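Molybdopterin molybdotransferase (Pyrococcus horikoshii, PDB 1UZ5) probably catalyses the insertion of molybdate into adenylyl-molybdopterin, releasing AMP and Mo-molybdopterin in a magnesium-dependent step of molybdenum cofactor biosynthesis. Local coordinates at residues E198-P201 with G202-Y205; K364-A368 with V369-I373. All coordinates share one frame; numbering follows the deposited sequence.

Interaction 1: E198-P201 with G202-Y205; sequences ELKP and GQIY
L199 lies over one face of the Y205 ring. Its CG sits 3.7 Å from the centroid of the Y205 ring, a CH-pi contact 29° off the normal. The approach is displaced toward the rim, where L199 CG comes within 3.3 Å of Y205 CE2. CD2 of the same leucine, L199, also packs against Q203 CB at 3.8 Å. Q203 folds back along the chain: with CG beside its own backbone N (chi1 -58°) and the rest of the chain extended, the amide crosses the K200 side chain and OE1 accepts from K200 N at 2.8 Å. That donor is tilted 25° out of the amide plane. A water donates to both Q203 OE1 and E198 O, so two donors grip the amide oxygen. The backbone answers with Q203 N to K200 O, 3.0 Å, closing a type II beta turn from K200 to Q203; G202 takes its third position with a positive phi. A second water bridges K200 O and Q203 O. This surface turn lies in the loop that leads from strand 192-193 into strand 204-205, which pair in parallel: L199, Q203 and Y205 all touch V193, and Y205 OH is hydrogen-bonded to N197 O.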
# COMPACT_ATOMS: atom_id res chain seq x y z
N GLU A 198 4.44 -13.92 -35.10
CA GLU A 198 4.12 -13.18 -36.32
C GLU A 198 2.60 -13.20 -36.50
O GLU A 198 1.95 -14.22 -36.30
CB GLU A 198 4.79 -13.84 -37.52
CG GLU A 198 4.52 -13.14 -38.85
CD GLU A 198 5.08 -13.91 -40.03
OE1 GLU A 198 6.30 -14.14 -40.07
OE2 GLU A 198 4.28 -14.28 -40.92
N LEU A 199 2.03 -12.05 -36.85
CA LEU A 199 0.59 -11.96 -37.05
C LEU A 199 0.17 -12.39 -38.45
O LEU A 199 0.83 -12.05 -39.43
CB LEU A 199 0.09 -10.53 -36.86
CG LEU A 199 -0.18 -9.94 -35.48
CD1 LEU A 199 -0.77 -8.56 -35.67
CD2 LEU A 199 -1.14 -10.83 -34.71
N LYS A 200 -0.90 -13.15 -38.53
CA LYS A 200 -1.44 -13.53 -39.82
C LYS A 200 -2.59 -12.54 -40.00
O LYS A 200 -3.12 -12.02 -39.01
CB LYS A 200 -1.98 -14.97 -39.81
CG LYS A 200 -0.89 -16.02 -40.02
CD LYS A 200 -1.48 -17.41 -40.25
CE LYS A 200 -1.94 -18.07 -38.95
NZ LYS A 200 -0.79 -18.41 -38.06
N PRO A 201 -2.97 -12.22 -41.24
CA PRO A 201 -4.07 -11.27 -41.41
C PRO A 201 -5.30 -11.80 -40.66
O PRO A 201 -5.60 -12.99 -40.72
CB PRO A 201 -4.27 -11.25 -42.92
CG PRO A 201 -2.87 -11.47 -43.44
CD PRO A 201 -2.37 -12.58 -42.54
N GLY A 202 -5.99 -10.92 -39.94
CA GLY A 202 -7.16 -11.36 -39.18
C GLY A 202 -6.87 -11.60 -37.70
O GLY A 202 -7.78 -11.73 -36.89
N GLN A 203 -5.59 -11.66 -37.33
CA GLN A 203 -5.23 -11.87 -35.92
C GLN A 203 -4.74 -10.59 -35.26
O GLN A 203 -4.31 -9.65 -35.94
CB GLN A 203 -4.12 -12.91 -35.82
CG GLN A 203 -4.44 -14.27 -36.42
CD GLN A 203 -3.24 -15.21 -36.38
OE1 GLN A 203 -2.11 -14.80 -36.67
NE2 GLN A 203 -3.49 -16.47 -36.03
N ILE A 204 -4.83 -10.54 -33.94
CA ILE A 204 -4.35 -9.39 -33.18
C ILE A 204 -3.56 -9.91 -31.98
O ILE A 204 -3.62 -11.10 -31.65
CB ILE A 204 -5.51 -8.52 -32.68
CG1 ILE A 204 -6.42 -9.33 -31.77
CG2 ILE A 204 -6.30 -7.95 -33.86
CD1 ILE A 204 -7.47 -8.50 -31.07
N TYR A 205 -2.80 -9.04 -31.33
CA TYR A 205 -2.01 -9.43 -30.17
C TYR A 205 -2.78 -9.25 -28.88
O TYR A 205 -3.61 -8.35 -28.76
CB TYR A 205 -0.73 -8.59 -30.11
CG TYR A 205 0.28 -8.94 -31.17
CD1 TYR A 205 0.91 -10.17 -31.18
CD2 TYR A 205 0.60 -8.01 -32.17
CE1 TYR A 205 1.85 -10.48 -32.16
CE2 TYR A 205 1.54 -8.31 -33.14
CZ TYR A 205 2.16 -9.55 -33.13
OH TYR A 205 3.10 -9.84 -34.09
O HOH W 1 0.17 -15.99 -35.75
O HOH W 2 -3.43 -9.32 -38.53

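Interaction 2: K364-A368 with V369-I373; sequences KGSGA and VTSFI
A368, S371 and S366 carry most of this contact, which forms the first turn of helix 368-374. S371 turns back on the start of the helix. Its OG stands beside its own backbone N (chi1 -64°), a torsion that brings the hydroxyl to G367 O at 2.5 Å, while S371 N reaches the same oxygen at 3.0 Å. The two donors come from opposite faces of the carbonyl plane, each tilted 31° from it, so one residue grips G367 O twice. S366 OG approaches S371 OG to 2.7 Å, and its firm partner is L363 O, just before the turn; S371 OG also makes a weak bond to L363 O. A368 contributes mainly through its backbone: A368 O accepts from F372 N at 3.2 Å, the next helical bond along. T370 CB rests 3.3 Å from S366 O in plain van der Waals contact; a water donates a hydrogen bond to that oxygen. Upstream, a type I beta turn from K364 to G367 is closed by G367 N to K364 O, 2.8 Å, and G367 then serves as N-cap with a positive phi, a conformation glycine adopts easily. The segment follows strand 358-361, and its helix lies against the start of helix 304-322: A368 touches Y303 and P304, S371 touches Y303 and T305, and F372 reaches P304 and I207.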
# COMPACT_ATOMS: atom_id res chain seq x y z
N LYS A 364 -15.86 5.72 -28.57
CA LYS A 364 -15.66 4.46 -29.29
C LYS A 364 -14.61 4.57 -30.40
O LYS A 364 -13.53 3.99 -30.31
CB LYS A 364 -16.98 4.00 -29.90
CG LYS A 364 -18.18 4.94 -29.68
CD LYS A 364 -17.91 6.37 -30.18
CE LYS A 364 -17.60 6.42 -31.67
NZ LYS A 364 -17.13 7.77 -32.09
N GLY A 365 -14.96 5.30 -31.44
CA GLY A 365 -14.08 5.47 -32.59
C GLY A 365 -12.62 5.75 -32.31
O GLY A 365 -11.77 5.52 -33.17
N SER A 366 -12.31 6.24 -31.11
CA SER A 366 -10.92 6.53 -30.77
C SER A 366 -10.08 5.26 -30.85
O SER A 366 -8.86 5.32 -30.97
CB SER A 366 -10.83 7.12 -29.36
OG SER A 366 -11.23 6.17 -28.39
N GLY A 367 -10.74 4.11 -30.80
CA GLY A 367 -10.02 2.85 -30.88
C GLY A 367 -9.93 2.14 -29.54
O GLY A 367 -9.88 2.78 -28.49
N ALA A 368 -9.89 0.81 -29.57
CA ALA A 368 -9.82 0.03 -28.35
C ALA A 368 -8.55 0.28 -27.53
O ALA A 368 -8.62 0.47 -26.31
CB ALA A 368 -9.93 -1.46 -28.68
N VAL A 369 -7.40 0.29 -28.19
CA VAL A 369 -6.14 0.50 -27.48
C VAL A 369 -5.97 1.94 -26.99
O VAL A 369 -5.61 2.16 -25.83
CB VAL A 369 -4.96 0.10 -28.38
CG1 VAL A 369 -3.65 0.26 -27.63
CG2 VAL A 369 -5.13 -1.36 -28.82
N THR A 370 -6.23 2.91 -27.86
CA THR A 370 -6.11 4.31 -27.48
C THR A 370 -7.04 4.63 -26.31
O THR A 370 -6.69 5.42 -25.43
CB THR A 370 -6.46 5.23 -28.69
OG1 THR A 370 -5.44 5.11 -29.69
CG2 THR A 370 -6.55 6.68 -28.25
N SER A 371 -8.22 4.01 -26.30
CA SER A 371 -9.18 4.22 -25.22
C SER A 371 -8.61 3.69 -23.91
O SER A 371 -8.75 4.30 -22.86
CB SER A 371 -10.50 3.49 -25.53
OG SER A 371 -11.11 4.03 -26.69
N PHE A 372 -7.98 2.53 -24.00
CA PHE A 372 -7.36 1.89 -22.85
C PHE A 372 -6.29 2.82 -22.29
O PHE A 372 -6.23 3.07 -21.09
CB PHE A 372 -6.74 0.57 -23.30
CG PHE A 372 -5.85 -0.08 -22.28
CD1 PHE A 372 -6.40 -0.79 -21.22
CD2 PHE A 372 -4.47 -0.01 -22.40
CE1 PHE A 372 -5.57 -1.44 -20.29
CE2 PHE A 372 -3.63 -0.65 -21.48
CZ PHE A 372 -4.19 -1.37 -20.42
N ILE A 373 -5.45 3.34 -23.18
CA ILE A 373 -4.38 4.24 -22.79
C ILE A 373 -4.91 5.51 -22.12
O ILE A 373 -4.36 5.94 -21.11
CB ILE A 373 -3.52 4.66 -24.01
CG1 ILE A 373 -2.80 3.44 -24.58
CG2 ILE A 373 -2.53 5.75 -23.60
CD1 ILE A 373 -1.88 2.74 -23.58
O HOH W 3 -6.97 6.63 -32.26

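Overall arrangement
Following the chain from its N terminus, interaction 1 comes first, bending the loop between strands 192-193 and 204-205 within the probable molybdopterin-binding region. Interaction 2 follows much later, in the C-terminal MoeA region, where it turns the chain from strand 358-361 into helix 368-374. The two are in series, neither nested nor crossed, and both are local. The centres of interactions 1 and 2 are 19 Å apart. The nearest atoms of interactions 1 and 2 are about 7 Å apart, without touching. They are related through the fold: the helix that interaction 2 starts leans on the chain just beyond interaction 1 and on the start of helix 304-322, joining the C-terminal region to the molybdopterin-binding region.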